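Long-range contact in O-phospho-L-seryl-tRNA:Cys-tRNA synthase (Methanocaldococcus jannaschii DSM 2661, PDB 5X6B), which probably converts O-phosphoseryl-tRNA to cysteinyl-tRNA, using pyridoxal phosphate held on a lysine as cofactor: residues W317-L331 and M392-V406. Sequence-based numbering, arbitrary orientation.
Sequences WDEELKKTRYVVDEL and MSVYGLEWEQVEYVV
Lys323 runs extended over one face of the Trp399 indole, a CH-pi contact with CG 3.8 Å from the centroid of the six-membered ring. Still above the indole but at a long distance, NZ donates to Leu397 O (2.6 Å) and forms a salt bridge with Glu320 one turn back. The bend of Glu320 at chi2 brings OE1 over one face of the Tyr395 ring, toward its rim, with the carboxylate tilted well out of parallel; OE1 takes a nearly straight bond from Gly396 N (2.8 Å, 171°), arriving from above the carboxylate plane. The type II turn Val394-Leu397 is thus gripped through two backbone groups. Trp399 also turns its edge toward the face of Tyr326, an offset edge-to-face pair with planes 72° apart. Farther along, Val406 is a knob among Tyr326, Val327, Glu330 and Leu331, its CG1 meeting Glu330 CG. Helix 317-331 and the start of helix 399-415 run nearly side by side (17°, axes 10.6 Å apart), tied farther on by a Glu330-Lys410 salt bridge. Val327 and Leu331 rest on the small antiparallel sheet, through Ile349 and Phe351 of strand 349-352, consistent with the small C-terminal domain of fold-type I pyridoxal phosphate enzymes.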
loop_
_atom_site.group_PDB
_atom_site.type_symbol
_atom_site.label_atom_id
_atom_site.label_comp_id
_atom_site.label_asym_id
_atom_site.label_seq_id
_atom_site.Cartn_x
_atom_site.Cartn_y
_atom_site.Cartn_z
ATOM N N TRP B 317 -19.459 2.514 14.762
ATOM C CA TRP B 317 -20.128 3.166 13.646
ATOM C C TRP B 317 -21.166 4.187 14.113
ATOM O O TRP B 317 -21.425 5.185 13.427
ATOM C CB TRP B 317 -20.771 2.102 12.753
ATOM C CG TRP B 317 -21.696 2.625 11.699
ATOM C CD1 TRP B 317 -23.026 2.344 11.570
ATOM C CD2 TRP B 317 -21.367 3.507 10.623
ATOM N NE1 TRP B 317 -23.544 2.997 10.479
ATOM C CE2 TRP B 317 -22.548 3.718 9.879
ATOM C CE3 TRP B 317 -20.190 4.140 10.213
ATOM C CZ2 TRP B 317 -22.588 4.536 8.753
ATOM C CZ3 TRP B 317 -20.230 4.953 9.092
ATOM C CH2 TRP B 317 -21.421 5.143 8.375
ATOM N N ASP B 318 -21.753 3.947 15.283
ATOM C CA ASP B 318 -22.774 4.854 15.803
ATOM C C ASP B 318 -22.183 6.215 16.168
ATOM O O ASP B 318 -22.848 7.243 16.035
ATOM C CB ASP B 318 -23.480 4.236 17.009
ATOM C CG ASP B 318 -24.461 3.139 16.616
ATOM O OD1 ASP B 318 -24.954 3.149 15.465
ATOM O OD2 ASP B 318 -24.741 2.262 17.460
ATOM N N GLU B 319 -20.929 6.224 16.609
ATOM C CA GLU B 319 -20.267 7.472 16.969
ATOM C C GLU B 319 -20.052 8.366 15.748
ATOM O O GLU B 319 -20.141 9.591 15.844
ATOM C CB GLU B 319 -18.940 7.182 17.666
ATOM C CG GLU B 319 -19.109 6.356 18.935
ATOM C CD GLU B 319 -17.792 5.938 19.561
ATOM O OE1 GLU B 319 -16.727 6.254 18.987
ATOM O OE2 GLU B 319 -17.824 5.272 20.620
ATOM N N GLU B 320 -19.786 7.755 14.598
ATOM C CA GLU B 320 -19.592 8.515 13.367
ATOM C C GLU B 320 -20.932 9.034 12.841
ATOM O O GLU B 320 -21.000 10.117 12.254
ATOM C CB GLU B 320 -18.896 7.659 12.307
ATOM C CG GLU B 320 -17.625 6.975 12.790
ATOM C CD GLU B 320 -16.506 7.956 13.107
ATOM O OE1 GLU B 320 -16.367 8.974 12.388
ATOM O OE2 GLU B 320 -15.764 7.705 14.082
ATOM N N LEU B 321 -21.996 8.259 13.049
ATOM C CA LEU B 321 -23.338 8.723 12.697
ATOM C C LEU B 321 -23.722 9.924 13.552
ATOM O O LEU B 321 -24.329 10.883 13.066
ATOM C CB LEU B 321 -24.369 7.604 12.857
ATOM C CG LEU B 321 -24.269 6.500 11.804
ATOM C CD1 LEU B 321 -25.299 5.415 12.040
ATOM C CD2 LEU B 321 -24.426 7.100 10.425
ATOM N N LYS B 322 -23.345 9.867 14.826
ATOM C CA LYS B 322 -23.554 10.984 15.740
ATOM C C LYS B 322 -22.869 12.251 15.241
ATOM O O LYS B 322 -23.449 13.337 15.304
ATOM C CB LYS B 322 -23.053 10.632 17.138
ATOM C CG LYS B 322 -23.252 11.739 18.148
ATOM C CD LYS B 322 -22.808 11.303 19.530
ATOM C CE LYS B 322 -22.923 12.450 20.514
ATOM N NZ LYS B 322 -22.376 12.109 21.861
ATOM N N LYS B 323 -21.641 12.114 14.741
ATOM C CA LYS B 323 -20.931 13.258 14.174
ATOM C C LYS B 323 -21.682 13.775 12.963
ATOM O O LYS B 323 -21.820 14.986 12.765
ATOM C CB LYS B 323 -19.501 12.893 13.772
ATOM C CG LYS B 323 -18.604 12.412 14.900
ATOM C CD LYS B 323 -17.261 11.988 14.335
ATOM C CE LYS B 323 -16.405 11.295 15.375
ATOM N NZ LYS B 323 -15.209 10.665 14.744
ATOM N N THR B 324 -22.165 12.831 12.161
ATOM C CA THR B 324 -22.872 13.133 10.928
ATOM C C THR B 324 -24.164 13.890 11.205
ATOM O O THR B 324 -24.426 14.942 10.614
ATOM C CB THR B 324 -23.200 11.841 10.160
ATOM O OG1 THR B 324 -21.990 11.124 9.890
ATOM C CG2 THR B 324 -23.919 12.152 8.859
ATOM N N ARG B 325 -24.970 13.347 12.111
ATOM C CA ARG B 325 -26.265 13.938 12.417
ATOM C C ARG B 325 -26.117 15.282 13.113
ATOM O O ARG B 325 -26.963 16.159 12.951
ATOM C CB ARG B 325 -27.097 12.982 13.268
ATOM C CG ARG B 325 -27.466 11.722 12.517
ATOM C CD ARG B 325 -28.340 10.790 13.322
ATOM N NE ARG B 325 -28.571 9.547 12.593
ATOM C CZ ARG B 325 -29.248 8.509 13.071
ATOM N NH1 ARG B 325 -29.775 8.557 14.287
ATOM N NH2 ARG B 325 -29.400 7.420 12.328
ATOM N N TYR B 326 -25.037 15.446 13.876
ATOM C CA TYR B 326 -24.722 16.740 14.468
ATOM C C TYR B 326 -24.532 17.790 13.381
ATOM O O TYR B 326 -25.016 18.913 13.500
ATOM C CB TYR B 326 -23.467 16.659 15.337
ATOM C CG TYR B 326 -22.964 18.011 15.799
ATOM C CD1 TYR B 326 -23.550 18.664 16.876
ATOM C CD2 TYR B 326 -21.907 18.637 15.150
ATOM C CE1 TYR B 326 -23.094 19.901 17.294
ATOM C CE2 TYR B 326 -21.446 19.874 15.562
ATOM C CZ TYR B 326 -22.039 20.498 16.635
ATOM O OH TYR B 326 -21.578 21.726 17.038
ATOM N N VAL B 327 -23.828 17.411 12.320
ATOM C CA VAL B 327 -23.583 18.305 11.192
ATOM C C VAL B 327 -24.877 18.666 10.472
ATOM O O VAL B 327 -25.124 19.841 10.185
ATOM C CB VAL B 327 -22.594 17.674 10.183
ATOM C CG1 VAL B 327 -22.488 18.522 8.932
ATOM C CG2 VAL B 327 -21.221 17.486 10.827
ATOM N N VAL B 328 -25.702 17.660 10.186
ATOM C CA VAL B 328 -26.977 17.889 9.506
ATOM C C VAL B 328 -27.889 18.808 10.316
ATOM O O VAL B 328 -28.368 19.822 9.803
ATOM C CB VAL B 328 -27.724 16.567 9.221
ATOM C CG1 VAL B 328 -29.172 16.847 8.844
ATOM C CG2 VAL B 328 -27.027 15.789 8.115
ATOM N N ASP B 329 -28.113 18.459 11.580
ATOM C CA ASP B 329 -28.992 19.239 12.447
ATOM C C ASP B 329 -28.519 20.683 12.563
ATOM O O ASP B 329 -29.321 21.606 12.699
ATOM C CB ASP B 329 -29.080 18.609 13.842
ATOM C CG ASP B 329 -29.742 17.241 13.832
ATOM O OD1 ASP B 329 -30.422 16.907 12.837
ATOM O OD2 ASP B 329 -29.584 16.501 14.826
ATOM N N GLU B 330 -27.208 20.871 12.492
ATOM C CA GLU B 330 -26.615 22.175 12.751
ATOM C C GLU B 330 -26.602 23.067 11.511
ATOM O O GLU B 330 -26.870 24.262 11.598
ATOM C CB GLU B 330 -25.197 21.998 13.294
ATOM C CG GLU B 330 -24.676 23.179 14.073
ATOM C CD GLU B 330 -25.381 23.379 15.399
ATOM O OE1 GLU B 330 -25.936 22.401 15.946
ATOM O OE2 GLU B 330 -25.382 24.526 15.892
ATOM N N LEU B 331 -26.298 22.492 10.355
ATOM C CA LEU B 331 -26.228 23.279 9.125
ATOM C C LEU B 331 -27.611 23.573 8.543
ATOM O O LEU B 331 -27.763 24.472 7.716
ATOM C CB LEU B 331 -25.361 22.567 8.088
ATOM C CG LEU B 331 -23.877 22.502 8.460
ATOM C CD1 LEU B 331 -23.075 21.801 7.374
ATOM C CD2 LEU B 331 -23.335 23.897 8.720
ATOM N N MET B 392 -20.425 16.211 1.461
ATOM C CA MET B 392 -19.388 16.193 2.476
ATOM C C MET B 392 -19.539 15.011 3.420
ATOM O O MET B 392 -20.594 14.382 3.498
ATOM C CB MET B 392 -19.401 17.496 3.275
ATOM C CG MET B 392 -20.776 17.908 3.756
ATOM S SD MET B 392 -20.733 19.379 4.795
ATOM C CE MET B 392 -19.946 18.726 6.260
ATOM N N SER B 393 -18.460 14.711 4.127
ATOM C CA SER B 393 -18.479 13.713 5.175
ATOM C C SER B 393 -17.475 14.143 6.233
ATOM O O SER B 393 -16.417 14.687 5.907
ATOM C CB SER B 393 -18.151 12.328 4.621
ATOM O OG SER B 393 -18.208 11.333 5.630
ATOM N N VAL B 394 -17.817 13.935 7.497
ATOM C CA VAL B 394 -16.897 14.247 8.582
ATOM C C VAL B 394 -16.480 12.945 9.237
ATOM O O VAL B 394 -15.959 12.932 10.351
ATOM C CB VAL B 394 -17.515 15.203 9.631
ATOM C CG1 VAL B 394 -17.929 16.514 8.970
ATOM C CG2 VAL B 394 -18.700 14.545 10.350
ATOM N N TYR B 395 -16.714 11.845 8.528
ATOM C CA TYR B 395 -16.303 10.537 9.009
ATOM C C TYR B 395 -14.826 10.530 9.376
ATOM O O TYR B 395 -13.987 11.044 8.634
ATOM C CB TYR B 395 -16.573 9.453 7.966
ATOM C CG TYR B 395 -16.193 8.075 8.454
ATOM C CD1 TYR B 395 -17.110 7.284 9.129
ATOM C CD2 TYR B 395 -14.909 7.574 8.265
ATOM C CE1 TYR B 395 -16.763 6.033 9.596
ATOM C CE2 TYR B 395 -14.553 6.323 8.730
ATOM C CZ TYR B 395 -15.486 5.560 9.394
ATOM O OH TYR B 395 -15.147 4.313 9.854
ATOM N N GLY B 396 -14.516 9.945 10.527
ATOM C CA GLY B 396 -13.136 9.793 10.941
ATOM C C GLY B 396 -12.519 11.040 11.544
ATOM O O GLY B 396 -11.421 10.981 12.099
ATOM N N LEU B 397 -13.209 12.173 11.439
ATOM C CA LEU B 397 -12.725 13.404 12.056
ATOM C C LEU B 397 -12.863 13.378 13.578
ATOM O O LEU B 397 -13.784 12.761 14.120
ATOM C CB LEU B 397 -13.470 14.614 11.505
ATOM C CG LEU B 397 -13.125 15.050 10.086
ATOM C CD1 LEU B 397 -13.956 16.265 9.692
ATOM C CD2 LEU B 397 -11.646 15.353 9.981
ATOM N N GLU B 398 -11.938 14.045 14.261
ATOM C CA GLU B 398 -12.081 14.291 15.691
ATOM C C GLU B 398 -13.261 15.240 15.900
ATOM O O GLU B 398 -13.576 16.046 15.018
ATOM C CB GLU B 398 -10.798 14.886 16.282
ATOM C CG GLU B 398 -9.540 14.049 16.069
ATOM C CD GLU B 398 -9.515 12.787 16.912
ATOM O OE1 GLU B 398 -9.911 12.854 18.094
ATOM O OE2 GLU B 398 -9.092 11.729 16.398
ATOM N N TRP B 399 -13.913 15.142 17.057
ATOM C CA TRP B 399 -15.061 15.995 17.365
ATOM C C TRP B 399 -14.718 17.482 17.335
ATOM O O TRP B 399 -15.547 18.309 16.943
ATOM C CB TRP B 399 -15.656 15.625 18.723
ATOM C CG TRP B 399 -16.789 14.650 18.597
ATOM C CD1 TRP B 399 -16.767 13.313 18.888
ATOM C CD2 TRP B 399 -18.108 14.935 18.123
ATOM N NE1 TRP B 399 -17.996 12.757 18.641
ATOM C CE2 TRP B 399 -18.840 13.733 18.168
ATOM C CE3 TRP B 399 -18.749 16.097 17.677
ATOM C CZ2 TRP B 399 -20.178 13.651 17.772
ATOM C CZ3 TRP B 399 -20.081 16.018 17.281
ATOM C CH2 TRP B 399 -20.778 14.803 17.334
ATOM N N GLU B 400 -13.496 17.820 17.735
ATOM C CA GLU B 400 -13.039 19.202 17.653
ATOM C C GLU B 400 -13.004 19.658 16.200
ATOM O O GLU B 400 -13.386 20.781 15.879
ATOM C CB GLU B 400 -11.663 19.352 18.294
ATOM C CG GLU B 400 -11.155 20.789 18.350
ATOM C CD GLU B 400 -9.893 20.931 19.185
ATOM O OE1 GLU B 400 -9.534 19.971 19.903
ATOM O OE2 GLU B 400 -9.256 22.002 19.116
ATOM N N GLN B 401 -12.557 18.770 15.319
ATOM C CA GLN B 401 -12.516 19.078 13.898
ATOM C C GLN B 401 -13.928 19.224 13.341
ATOM O O GLN B 401 -14.186 20.077 12.492
ATOM C CB GLN B 401 -11.740 18.001 13.143
ATOM C CG GLN B 401 -10.266 17.998 13.476
ATOM C CD GLN B 401 -9.534 16.825 12.873
ATOM O OE1 GLN B 401 -9.979 15.682 12.975
ATOM N NE2 GLN B 401 -8.404 17.101 12.236
ATOM N N VAL B 402 -14.843 18.396 13.836
ATOM C CA VAL B 402 -16.239 18.490 13.438
ATOM C C VAL B 402 -16.825 19.862 13.799
ATOM O O VAL B 402 -17.450 20.513 12.958
ATOM C CB VAL B 402 -17.081 17.374 14.090
ATOM C CG1 VAL B 402 -18.547 17.517 13.710
ATOM C CG2 VAL B 402 -16.549 16.000 13.685
ATOM N N GLU B 403 -16.614 20.305 15.039
ATOM C CA GLU B 403 -17.087 21.627 15.459
ATOM C C GLU B 403 -16.458 22.725 14.614
ATOM O O GLU B 403 -17.133 23.676 14.211
ATOM C CB GLU B 403 -16.774 21.909 16.928
ATOM C CG GLU B 403 -17.375 20.978 17.958
ATOM C CD GLU B 403 -17.093 21.480 19.367
ATOM O OE1 GLU B 403 -17.158 22.713 19.571
ATOM O OE2 GLU B 403 -16.764 20.658 20.255
ATOM N N TYR B 404 -15.157 22.599 14.366
ATOM C CA TYR B 404 -14.434 23.584 13.573
ATOM C C TYR B 404 -15.083 23.773 12.207
ATOM O O TYR B 404 -15.369 24.902 11.797
ATOM C CB TYR B 404 -12.975 23.171 13.398
ATOM C CG TYR B 404 -12.168 24.170 12.605
ATOM C CD1 TYR B 404 -11.543 25.238 13.234
ATOM C CD2 TYR B 404 -12.045 24.059 11.225
ATOM C CE1 TYR B 404 -10.814 26.161 12.519
ATOM C CE2 TYR B 404 -11.321 24.980 10.498
ATOM C CZ TYR B 404 -10.703 26.029 11.151
ATOM O OH TYR B 404 -9.974 26.953 10.439
ATOM N N VAL B 405 -15.309 22.659 11.511
ATOM C CA VAL B 405 -15.902 22.679 10.181
ATOM C C VAL B 405 -17.274 23.350 10.178
ATOM O O VAL B 405 -17.550 24.216 9.340
ATOM C CB VAL B 405 -16.045 21.258 9.613
ATOM C CG1 VAL B 405 -16.818 21.288 8.302
ATOM C CG2 VAL B 405 -14.673 20.616 9.432
ATOM N N VAL B 406 -18.126 22.944 11.119
ATOM C CA VAL B 406 -19.474 23.494 11.231
ATOM C C VAL B 406 -19.452 25.000 11.474
ATOM O O VAL B 406 -20.129 25.756 10.773
ATOM C CB VAL B 406 -20.266 22.817 12.361
ATOM C CG1 VAL B 406 -21.534 23.592 12.652
ATOM C CG2 VAL B 406 -20.591 21.378 11.994
#